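Long-range contacts in butyryl-CoA dehydrogenase (Marinomonas mediterranea, PDB 6CXT), which belongs to the acyl-CoA dehydrogenase family of flavoproteins and binds flavin-adenine dinucleotide in a fold of helices and a beta domain: residues I120-I125 with D164-Y169; P191-G196 with V212-C217; V168-N173 with T182-P187. All blocks are in the same frame, centred on the assembly; numbering follows the deposited sequence.

All three contacts are strand pairings in the middle beta domain, and their chemistry differs with their place. Contacts 1 and 3 are buried and share strand 165-171, which pairs in parallel with 121-124 on one flank and antiparallel with 181-187 on the other. Contact 2 belongs to the antiparallel sheet that contains strands 193-195 and 209-220 and is partly buried. The two sheets pack together through Y166, V168 and V186 on one side and V195, V212, I193 and F214 on the other. Contact 1 spends backbone groups on the flavin, contact 2 has an apolar inner face, an exposed S194/F213 face and a bend at D215-N216, and contact 3 includes a bond between two threonine hydroxyls.

Contact 1. Residues I120-I125 with D164-Y169; sequences IAANAI and DYYVVY. With FAD (flavin-adenine dinucleotide), chain D.
Strands 121-124 and 165-169 run parallel, 17° between their directions, and the backbone ladder alternates across them, from A122 N to Y165 O, V167 N to A122 O, and A124 N to V167 O (2.8 Å). At the entry I120 O takes two donors, D164 N at 2.7 Å and the longer Y165 N, while I120 N reaches D164 OD2 (2.9 Å) on the lone pair facing away from the other carboxylate oxygen. A122 CB packs against Y166 CD1 (3.7 Å), and Y166 OH is hydrogen-bonded to G160 O. This is the flavin-bearing edge of the middle beta domain of the acyl-CoA dehydrogenase fold: N123 O, on the strand, accepts from FAD N3 (2.9 Å), and I125 N, just past its end, donates to FAD O2 (2.9 Å). N123 extends its CG anti to the backbone N (chi1 -179°), bringing ND2 to the in-plane edge of the Y169 ring at CE1 (3.5 Å), with amide and ring planes nearly perpendicular (88°); its OD1 is hydrogen-bonded to the bound pyrrole-2-carbothioate ligand. Beside it, I125 lays CG1 and CD1 against Y169 CB, CG1 at 3.8 Å, while its CG2 branch lies near FAD O2.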
loop_
_atom_site.group_PDB
_atom_site.type_symbol
_atom_site.label_atom_id
_atom_site.label_comp_id
_atom_site.label_asym_id
_atom_site.label_seq_id
_atom_site.Cartn_x
_atom_site.Cartn_y
_atom_site.Cartn_z
ATOM N N ILE B 120 37.486 -18.681 2.053
ATOM C CA ILE B 120 36.271 -17.834 1.997
ATOM C C ILE B 120 36.597 -16.633 1.101
ATOM O O ILE B 120 37.678 -16.034 1.209
ATOM C CB ILE B 120 35.903 -17.326 3.422
ATOM C CG1 ILE B 120 35.737 -18.518 4.365
ATOM C CG2 ILE B 120 34.691 -16.345 3.376
ATOM C CD1 ILE B 120 35.172 -18.212 5.754
ATOM N N ALA B 121 35.642 -16.253 0.235
ATOM C CA ALA B 121 35.819 -15.108 -0.646
ATOM C C ALA B 121 34.789 -14.037 -0.297
ATOM O O ALA B 121 33.713 -14.343 0.271
ATOM C CB ALA B 121 35.705 -15.508 -2.106
ATOM N N ALA B 122 35.179 -12.798 -0.570
ATOM C CA ALA B 122 34.367 -11.642 -0.318
ATOM C C ALA B 122 34.353 -10.871 -1.613
ATOM O O ALA B 122 35.362 -10.791 -2.324
ATOM C CB ALA B 122 35.006 -10.792 0.792
ATOM N N ASN B 123 33.247 -10.211 -1.892
ATOM C CA ASN B 123 33.035 -9.378 -3.056
ATOM C C ASN B 123 33.245 -7.901 -2.663
ATOM O O ASN B 123 32.636 -7.448 -1.734
ATOM C CB ASN B 123 31.611 -9.627 -3.548
ATOM C CG ASN B 123 31.261 -8.842 -4.767
ATOM O OD1 ASN B 123 30.164 -8.318 -4.871
ATOM N ND2 ASN B 123 32.149 -8.793 -5.693
ATOM N N ALA B 124 34.049 -7.142 -3.400
ATOM C CA ALA B 124 34.340 -5.787 -2.982
ATOM C C ALA B 124 34.249 -4.778 -4.114
ATOM O O ALA B 124 35.195 -4.623 -4.913
ATOM C CB ALA B 124 35.713 -5.708 -2.285
ATOM N N ILE B 125 33.121 -4.061 -4.180
ATOM C CA ILE B 125 32.968 -3.027 -5.219
ATOM C C ILE B 125 32.584 -1.682 -4.614
ATOM O O ILE B 125 33.166 -0.665 -5.011
ATOM C CB ILE B 125 32.025 -3.500 -6.393
ATOM C CG1 ILE B 125 32.003 -2.440 -7.499
ATOM C CG2 ILE B 125 30.568 -3.726 -5.890
ATOM C CD1 ILE B 125 31.414 -2.850 -8.813
ATOM N N ASP B 164 39.624 -14.913 2.662
ATOM C CA ASP B 164 40.921 -15.381 2.161
ATOM C C ASP B 164 41.247 -14.766 0.810
ATOM O O ASP B 164 42.421 -14.683 0.452
ATOM C CB ASP B 164 40.945 -16.893 2.091
ATOM C CG ASP B 164 40.815 -17.499 3.446
ATOM O OD1 ASP B 164 41.671 -17.209 4.303
ATOM O OD2 ASP B 164 39.820 -18.207 3.701
ATOM N N TYR B 165 40.226 -14.302 0.089
ATOM C CA TYR B 165 40.355 -13.590 -1.167
ATOM C C TYR B 165 39.280 -12.529 -1.296
ATOM O O TYR B 165 38.176 -12.742 -0.809
ATOM C CB TYR B 165 40.084 -14.525 -2.313
ATOM C CG TYR B 165 40.968 -15.742 -2.325
ATOM C CD1 TYR B 165 42.309 -15.670 -2.815
ATOM C CD2 TYR B 165 40.485 -16.948 -1.883
ATOM C CE1 TYR B 165 43.113 -16.795 -2.829
ATOM C CE2 TYR B 165 41.278 -18.080 -1.907
ATOM C CZ TYR B 165 42.582 -17.998 -2.386
ATOM O OH TYR B 165 43.309 -19.168 -2.397
ATOM N N TYR B 166 39.620 -11.409 -1.913
ATOM C CA TYR B 166 38.663 -10.363 -2.304
ATOM C C TYR B 166 38.519 -10.341 -3.792
ATOM O O TYR B 166 39.522 -10.341 -4.508
ATOM C CB TYR B 166 39.127 -9.015 -1.857
ATOM C CG TYR B 166 39.279 -8.982 -0.380
ATOM C CD1 TYR B 166 38.149 -8.811 0.465
ATOM C CD2 TYR B 166 40.540 -9.166 0.212
ATOM C CE1 TYR B 166 38.285 -8.784 1.864
ATOM C CE2 TYR B 166 40.680 -9.164 1.621
ATOM C CZ TYR B 166 39.560 -8.961 2.435
ATOM O OH TYR B 166 39.725 -9.011 3.806
ATOM N N VAL B 167 37.278 -10.365 -4.300
ATOM C CA VAL B 167 37.085 -10.038 -5.746
ATOM C C VAL B 167 36.878 -8.537 -5.779
ATOM O O VAL B 167 35.874 -8.023 -5.271
ATOM C CB VAL B 167 35.902 -10.837 -6.341
ATOM C CG1 VAL B 167 35.681 -10.496 -7.799
ATOM C CG2 VAL B 167 36.126 -12.313 -6.148
ATOM N N VAL B 168 37.815 -7.806 -6.373
ATOM C CA VAL B 168 37.897 -6.360 -6.213
ATOM C C VAL B 168 37.723 -5.784 -7.606
ATOM O O VAL B 168 38.276 -6.336 -8.556
ATOM C CB VAL B 168 39.269 -5.968 -5.657
ATOM C CG1 VAL B 168 39.445 -4.459 -5.542
ATOM C CG2 VAL B 168 39.467 -6.637 -4.311
ATOM N N TYR B 169 36.934 -4.708 -7.709
ATOM C CA TYR B 169 36.629 -4.072 -8.982
ATOM C C TYR B 169 37.302 -2.719 -8.909
ATOM O O TYR B 169 37.126 -1.978 -7.933
ATOM C CB TYR B 169 35.054 -3.993 -9.219
ATOM C CG TYR B 169 34.460 -5.360 -9.435
ATOM C CD1 TYR B 169 34.046 -6.157 -8.353
ATOM C CD2 TYR B 169 34.279 -5.853 -10.699
ATOM C CE1 TYR B 169 33.553 -7.429 -8.555
ATOM C CE2 TYR B 169 33.755 -7.120 -10.911
ATOM C CZ TYR B 169 33.382 -7.891 -9.840
ATOM O OH TYR B 169 32.874 -9.136 -10.078
HETATM P PA FAD D . 23.238 5.039 -2.141
HETATM O O1A FAD D . 23.646 4.442 -3.474
HETATM O O2A FAD D . 23.880 6.264 -1.510
HETATM O O5B FAD D . 21.620 5.214 -2.167
HETATM C C5B FAD D . 20.905 5.947 -1.145
HETATM C C4B FAD D . 19.454 6.042 -1.662
HETATM O O4B FAD D . 19.436 6.708 -2.951
HETATM C C3B FAD D . 18.850 4.656 -1.860
HETATM O O3B FAD D . 17.461 4.829 -1.550
HETATM C C2B FAD D . 18.978 4.445 -3.385
HETATM O O2B FAD D . 18.048 3.474 -3.925
HETATM C C1B FAD D . 18.798 5.897 -3.923
HETATM N N9A FAD D . 19.391 5.979 -5.274
HETATM C C8A FAD D . 20.711 5.968 -5.601
HETATM N N7A FAD D . 20.854 5.952 -6.973
HETATM C C5A FAD D . 19.607 5.932 -7.524
HETATM C C6A FAD D . 19.009 5.921 -8.884
HETATM N N6A FAD D . 19.791 5.887 -10.021
HETATM N N1A FAD D . 17.645 5.907 -8.970
HETATM C C2A FAD D . 16.815 5.911 -7.872
HETATM N N3A FAD D . 17.310 5.945 -6.614
HETATM C C4A FAD D . 18.652 5.948 -6.382
HETATM N N1 FAD D . 28.835 -4.006 -1.290
HETATM C C2 FAD D . 29.883 -4.765 -1.774
HETATM O O2 FAD D . 30.605 -4.216 -2.652
HETATM N N3 FAD D . 30.166 -6.029 -1.346
HETATM C C4 FAD D . 29.451 -6.601 -0.356
HETATM O O4 FAD D . 29.729 -7.739 0.022
HETATM C C4X FAD D . 28.300 -5.834 0.236
HETATM N N5 FAD D . 27.543 -6.309 1.250
HETATM C C5X FAD D . 26.545 -5.587 1.831
HETATM C C6 FAD D . 25.818 -6.180 2.898
HETATM C C7 FAD D . 24.794 -5.440 3.526
HETATM C C7M FAD D . 24.053 -6.062 4.683
HETATM C C8 FAD D . 24.477 -4.074 3.076
HETATM C C8M FAD D . 23.382 -3.295 3.726
HETATM C C9 FAD D . 25.172 -3.492 1.995
HETATM C C9A FAD D . 26.200 -4.226 1.360
HETATM N N10 FAD D . 26.966 -3.679 0.281
HETATM C C10 FAD D . 28.023 -4.472 -0.287
HETATM C "C1'" FAD D . 26.723 -2.335 -0.222
HETATM C "C2'" FAD D . 25.416 -2.333 -1.049
HETATM O "O2'" FAD D . 25.530 -3.010 -2.313
HETATM C "C3'" FAD D . 24.931 -0.897 -1.168
HETATM O "O3'" FAD D . 24.561 -0.481 0.162
HETATM C "C4'" FAD D . 23.848 -0.579 -2.214
HETATM O "O4'" FAD D . 24.383 -0.753 -3.565
HETATM C "C5'" FAD D . 23.347 0.865 -2.074
HETATM O "O5'" FAD D . 24.489 1.730 -2.055
HETATM P P FAD D . 24.604 2.819 -0.924
HETATM O O1P FAD D . 25.867 3.658 -1.146
HETATM O O2P FAD D . 24.476 2.234 0.470
HETATM O O3P FAD D . 23.364 3.824 -1.088
#

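Contact 2. Residues P191-G196 with V212-C217; sequences PGISVG and VFFDNC
I193 and F214 face each other as a non-hydrogen-bonded antiparallel pair, with their side chains side by side and pointing the same way. The isoleucine can be followed outward. Its CB lies 4.2 Å from F213 O. There the chain forks: with CG1 anti to the carbonyl carbon (chi1 -61°), this branch meets F214 CD1 at 3.7 Å and C217 SG at 3.8 Å, while CG2 turns to V212 CG1 at 3.9 Å. At the tip, CD1 lies 4.0 Å from F214 CE1, and beyond the pair it packs on V186 of the facing sheet. C217 SG itself sits at the in-plane edge of the F214 ring.

The next pair, S194 with F213, is hydrogen-bonded in both directions, S194 O accepting from F213 N at 2.9 Å; on this exposed face the serine OG rests near F213 CB. Strand 193-195 is the outermost strand of the antiparallel sheet within the chain, and its partner turns a corner at D215 and N216, where N216 and C217 both face L150 in a G1 bulge. D215 N still reaches G192 O, but from above the carbonyl plane, 44° out of it. The backbone hydrogen bonds thus fix the register of this edge strand, while the apolar face of I193, V195, V212 and F214 joins it to the other sheet.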
loop_
_atom_site.group_PDB
_atom_site.type_symbol
_atom_site.label_atom_id
_atom_site.label_comp_id
_atom_site.label_asym_id
_atom_site.label_seq_id
_atom_site.Cartn_x
_atom_site.Cartn_y
_atom_site.Cartn_z
ATOM N N PRO B 191 50.484 -7.874 0.996
ATOM C CA PRO B 191 50.796 -6.711 1.777
ATOM C C PRO B 191 50.078 -5.480 1.315
ATOM O O PRO B 191 49.984 -5.182 0.112
ATOM C CB PRO B 191 52.330 -6.546 1.583
ATOM C CG PRO B 191 52.779 -7.962 1.443
ATOM C CD PRO B 191 51.721 -8.521 0.503
ATOM N N GLY B 192 49.571 -4.737 2.286
ATOM C CA GLY B 192 48.888 -3.477 1.989
ATOM C C GLY B 192 47.347 -3.545 2.246
ATOM O O GLY B 192 46.684 -2.506 2.259
ATOM N N ILE B 193 46.811 -4.743 2.453
ATOM C CA ILE B 193 45.388 -4.919 2.912
ATOM C C ILE B 193 45.236 -4.641 4.422
ATOM O O ILE B 193 45.987 -5.179 5.251
ATOM C CB ILE B 193 44.839 -6.316 2.590
ATOM C CG1 ILE B 193 44.851 -6.537 1.089
ATOM C CG2 ILE B 193 43.414 -6.509 3.210
ATOM C CD1 ILE B 193 44.555 -7.980 0.738
ATOM N N SER B 194 44.277 -3.783 4.783
ATOM C CA SER B 194 43.858 -3.655 6.191
ATOM C C SER B 194 42.284 -3.727 6.206
ATOM O O SER B 194 41.629 -3.421 5.184
ATOM C CB SER B 194 44.373 -2.400 6.833
ATOM O OG SER B 194 43.953 -1.343 6.013
ATOM N N VAL B 195 41.753 -4.254 7.305
ATOM C CA VAL B 195 40.328 -4.538 7.392
ATOM C C VAL B 195 39.883 -3.955 8.736
ATOM O O VAL B 195 40.520 -4.220 9.791
ATOM C CB VAL B 195 40.100 -6.061 7.357
ATOM C CG1 VAL B 195 38.588 -6.409 7.447
ATOM C CG2 VAL B 195 40.745 -6.725 6.128
ATOM N N GLY B 196 38.775 -3.190 8.740
ATOM C CA GLY B 196 38.222 -2.666 9.999
ATOM C C GLY B 196 37.438 -3.754 10.725
ATOM O O GLY B 196 37.105 -4.805 10.142
ATOM N N VAL B 212 37.453 -2.330 3.911
ATOM C CA VAL B 212 38.707 -2.983 3.507
ATOM C C VAL B 212 39.458 -1.926 2.711
ATOM O O VAL B 212 38.856 -1.287 1.820
ATOM C CB VAL B 212 38.524 -4.248 2.645
ATOM C CG1 VAL B 212 39.913 -4.900 2.366
ATOM C CG2 VAL B 212 37.604 -5.291 3.334
ATOM N N PHE B 213 40.728 -1.690 3.083
ATOM C CA PHE B 213 41.586 -0.709 2.361
ATOM C C PHE B 213 42.728 -1.459 1.632
ATOM O O PHE B 213 43.276 -2.444 2.156
ATOM C CB PHE B 213 42.102 0.427 3.280
ATOM C CG PHE B 213 42.643 1.615 2.496
ATOM C CD1 PHE B 213 41.782 2.646 2.044
ATOM C CD2 PHE B 213 44.033 1.702 2.128
ATOM C CE1 PHE B 213 42.283 3.727 1.282
ATOM C CE2 PHE B 213 44.517 2.787 1.359
ATOM C CZ PHE B 213 43.645 3.789 0.938
ATOM N N PHE B 214 43.023 -1.020 0.411
ATOM C CA PHE B 214 44.086 -1.624 -0.403
ATOM C C PHE B 214 45.091 -0.512 -0.594
ATOM O O PHE B 214 44.824 0.494 -1.279
ATOM C CB PHE B 214 43.515 -2.136 -1.711
ATOM C CG PHE B 214 42.500 -3.233 -1.537
ATOM C CD1 PHE B 214 42.885 -4.572 -1.409
ATOM C CD2 PHE B 214 41.122 -2.920 -1.490
ATOM C CE1 PHE B 214 41.966 -5.610 -1.257
ATOM C CE2 PHE B 214 40.183 -3.961 -1.330
ATOM C CZ PHE B 214 40.587 -5.295 -1.210
ATOM N N ASP B 215 46.198 -0.627 0.124
ATOM C CA ASP B 215 47.252 0.397 0.107
ATOM C C ASP B 215 48.394 -0.157 -0.746
ATOM O O ASP B 215 49.210 -0.972 -0.249
ATOM C CB ASP B 215 47.713 0.682 1.546
ATOM C CG ASP B 215 48.913 1.630 1.629
ATOM O OD1 ASP B 215 49.242 2.327 0.669
ATOM O OD2 ASP B 215 49.521 1.698 2.709
ATOM N N ASN B 216 48.418 0.242 -2.024
ATOM C CA ASN B 216 49.473 -0.212 -2.966
ATOM C C ASN B 216 49.697 -1.691 -2.893
ATOM O O ASN B 216 50.784 -2.168 -2.552
ATOM C CB ASN B 216 50.783 0.586 -2.740
ATOM C CG ASN B 216 50.660 2.041 -3.234
ATOM O OD1 ASN B 216 50.216 2.309 -4.367
ATOM N ND2 ASN B 216 51.026 2.986 -2.383
ATOM N N CYS B 217 48.647 -2.442 -3.182
ATOM C CA CYS B 217 48.698 -3.876 -3.140
ATOM C C CYS B 217 49.173 -4.289 -4.506
ATOM O O CYS B 217 48.536 -3.929 -5.514
ATOM C CB CYS B 217 47.285 -4.468 -2.889
ATOM S SG CYS B 217 46.803 -4.166 -1.184
#

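Contact 3. Residues V168-N173 with T182-P187; sequences VYATTN and TAFVVP
A beta hairpin made of strands 165-171 and 181-187 holds this contact, and its antiparallel pairing puts V168 opposite F184, Y169 opposite A183, and A170 opposite T182. Over these short segments the strands depart clearly from strict antiparallel, with 137° between their directions. V168 and F184 exchange two backbone bonds, V168 N to F184 O at 2.8 Å and F184 N to V168 O at 2.9 Å, and A170 and T182 are joined in the same way. Between them lies the non-hydrogen-bonded pair, where A183 CB fits against Y169 CE2 at 3.7 Å.

Next to the A170-T182 pair, two threonine side chains meet. T182 OG1 donates a hydrogen bond to T172 OG1, 2.7 Å away, with the two side chains crossing at about a right angle. T172 places OG1 between its backbone N and carbonyl carbon (chi1 47°), which leaves CG2 turned to T182 OG1 at 3.4 Å and to the in-plane edge of the F184 ring at CZ, 4.2 Å away. Both hydroxyls have further partners: T172 OG1 is hydrogen-bonded to E228 OE2, and T182 OG1 accepts from G229 N, which ties the hairpin to the segment that follows strand 224-225. At the other end V168 CG2 meets V186 CG2 obliquely at 3.7 Å.

The face carrying V168, F184 and V186 packs on strand 209-220, through F214 and I219, with Y148 edge-to-face to F184 and A141 of strand 140-144 beside A170. On the opposite face Y169 stacks edge-to-face with F235 of helix 231-245, while A183 touches L225 of strand 224-225, the next strand of the sheet.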
loop_
_atom_site.group_PDB
_atom_site.type_symbol
_atom_site.label_atom_id
_atom_site.label_comp_id
_atom_site.label_asym_id
_atom_site.label_seq_id
_atom_site.Cartn_x
_atom_site.Cartn_y
_atom_site.Cartn_z
ATOM N N VAL B 168 37.815 -7.806 -6.373
ATOM C CA VAL B 168 37.897 -6.360 -6.213
ATOM C C VAL B 168 37.723 -5.784 -7.606
ATOM O O VAL B 168 38.276 -6.336 -8.556
ATOM C CB VAL B 168 39.269 -5.968 -5.657
ATOM C CG1 VAL B 168 39.445 -4.459 -5.542
ATOM C CG2 VAL B 168 39.467 -6.637 -4.311
ATOM N N TYR B 169 36.934 -4.708 -7.709
ATOM C CA TYR B 169 36.629 -4.072 -8.982
ATOM C C TYR B 169 37.302 -2.719 -8.909
ATOM O O TYR B 169 37.126 -1.978 -7.933
ATOM C CB TYR B 169 35.054 -3.993 -9.219
ATOM C CG TYR B 169 34.460 -5.360 -9.435
ATOM C CD1 TYR B 169 34.046 -6.157 -8.353
ATOM C CD2 TYR B 169 34.279 -5.853 -10.699
ATOM C CE1 TYR B 169 33.553 -7.429 -8.555
ATOM C CE2 TYR B 169 33.755 -7.120 -10.911
ATOM C CZ TYR B 169 33.382 -7.891 -9.840
ATOM O OH TYR B 169 32.874 -9.136 -10.078
ATOM N N ALA B 170 38.138 -2.396 -9.918
ATOM C CA ALA B 170 39.029 -1.234 -9.819
ATOM C C ALA B 170 39.056 -0.502 -11.177
ATOM O O ALA B 170 38.832 -1.134 -12.181
ATOM C CB ALA B 170 40.450 -1.663 -9.417
ATOM N N THR B 171 39.296 0.800 -11.169
ATOM C CA THR B 171 39.427 1.524 -12.453
ATOM C C THR B 171 40.838 1.292 -13.046
ATOM O O THR B 171 41.844 1.657 -12.409
ATOM C CB THR B 171 39.178 3.003 -12.236
ATOM O OG1 THR B 171 37.865 3.144 -11.674
ATOM C CG2 THR B 171 39.215 3.778 -13.603
ATOM N N THR B 172 40.883 0.671 -14.220
ATOM C CA THR B 172 42.115 0.593 -15.000
ATOM C C THR B 172 42.315 1.688 -16.076
ATOM O O THR B 172 43.474 1.939 -16.484
ATOM C CB THR B 172 42.338 -0.788 -15.579
ATOM O OG1 THR B 172 41.136 -1.261 -16.197
ATOM C CG2 THR B 172 42.795 -1.765 -14.472
ATOM N N ASN B 173 41.232 2.371 -16.502
ATOM C CA ASN B 173 41.341 3.457 -17.513
ATOM C C ASN B 173 40.132 4.387 -17.425
ATOM O O ASN B 173 39.061 4.047 -17.920
ATOM C CB ASN B 173 41.527 2.848 -18.923
ATOM C CG ASN B 173 41.849 3.897 -20.030
ATOM O OD1 ASN B 173 42.510 3.556 -21.010
ATOM N ND2 ASN B 173 41.353 5.110 -19.908
ATOM N N THR B 182 38.346 -3.208 -14.218
ATOM C CA THR B 182 38.793 -4.590 -14.284
ATOM C C THR B 182 38.568 -5.289 -12.934
ATOM O O THR B 182 38.645 -4.643 -11.890
ATOM C CB THR B 182 40.347 -4.602 -14.661
ATOM O OG1 THR B 182 40.526 -3.891 -15.916
ATOM C CG2 THR B 182 40.918 -5.981 -14.764
ATOM N N ALA B 183 38.276 -6.587 -13.008
ATOM C CA ALA B 183 38.089 -7.433 -11.851
ATOM C C ALA B 183 39.364 -8.190 -11.517
ATOM O O ALA B 183 40.026 -8.740 -12.422
ATOM C CB ALA B 183 36.967 -8.420 -12.107
ATOM N N PHE B 184 39.669 -8.269 -10.222
ATOM C CA PHE B 184 40.879 -8.967 -9.742
ATOM C C PHE B 184 40.520 -9.812 -8.522
ATOM O O PHE B 184 39.681 -9.401 -7.714
ATOM C CB PHE B 184 41.886 -7.915 -9.239
ATOM C CG PHE B 184 42.388 -6.991 -10.310
ATOM C CD1 PHE B 184 43.476 -7.366 -11.132
ATOM C CD2 PHE B 184 41.809 -5.732 -10.486
ATOM C CE1 PHE B 184 43.952 -6.492 -12.101
ATOM C CE2 PHE B 184 42.273 -4.850 -11.466
ATOM C CZ PHE B 184 43.370 -5.233 -12.266
ATOM N N VAL B 185 41.136 -10.969 -8.395
ATOM C CA VAL B 185 41.082 -11.752 -7.161
ATOM C C VAL B 185 42.313 -11.365 -6.362
ATOM O O VAL B 185 43.442 -11.523 -6.856
ATOM C CB VAL B 185 41.131 -13.255 -7.451
ATOM C CG1 VAL B 185 41.210 -14.062 -6.149
ATOM C CG2 VAL B 185 39.921 -13.687 -8.264
ATOM N N VAL B 186 42.123 -10.820 -5.162
ATOM C CA VAL B 186 43.215 -10.277 -4.361
ATOM C C VAL B 186 43.361 -11.180 -3.125
ATOM O O VAL B 186 42.478 -11.170 -2.254
ATOM C CB VAL B 186 42.976 -8.824 -3.967
ATOM C CG1 VAL B 186 44.127 -8.264 -3.120
ATOM C CG2 VAL B 186 42.749 -7.965 -5.205
ATOM N N PRO B 187 44.436 -11.945 -3.031
ATOM C CA PRO B 187 44.587 -12.763 -1.835
ATOM C C PRO B 187 44.736 -11.914 -0.566
ATOM O O PRO B 187 45.308 -10.868 -0.589
ATOM C CB PRO B 187 45.833 -13.602 -2.125
ATOM C CG PRO B 187 46.039 -13.503 -3.584
ATOM C CD PRO B 187 45.500 -12.177 -4.001
#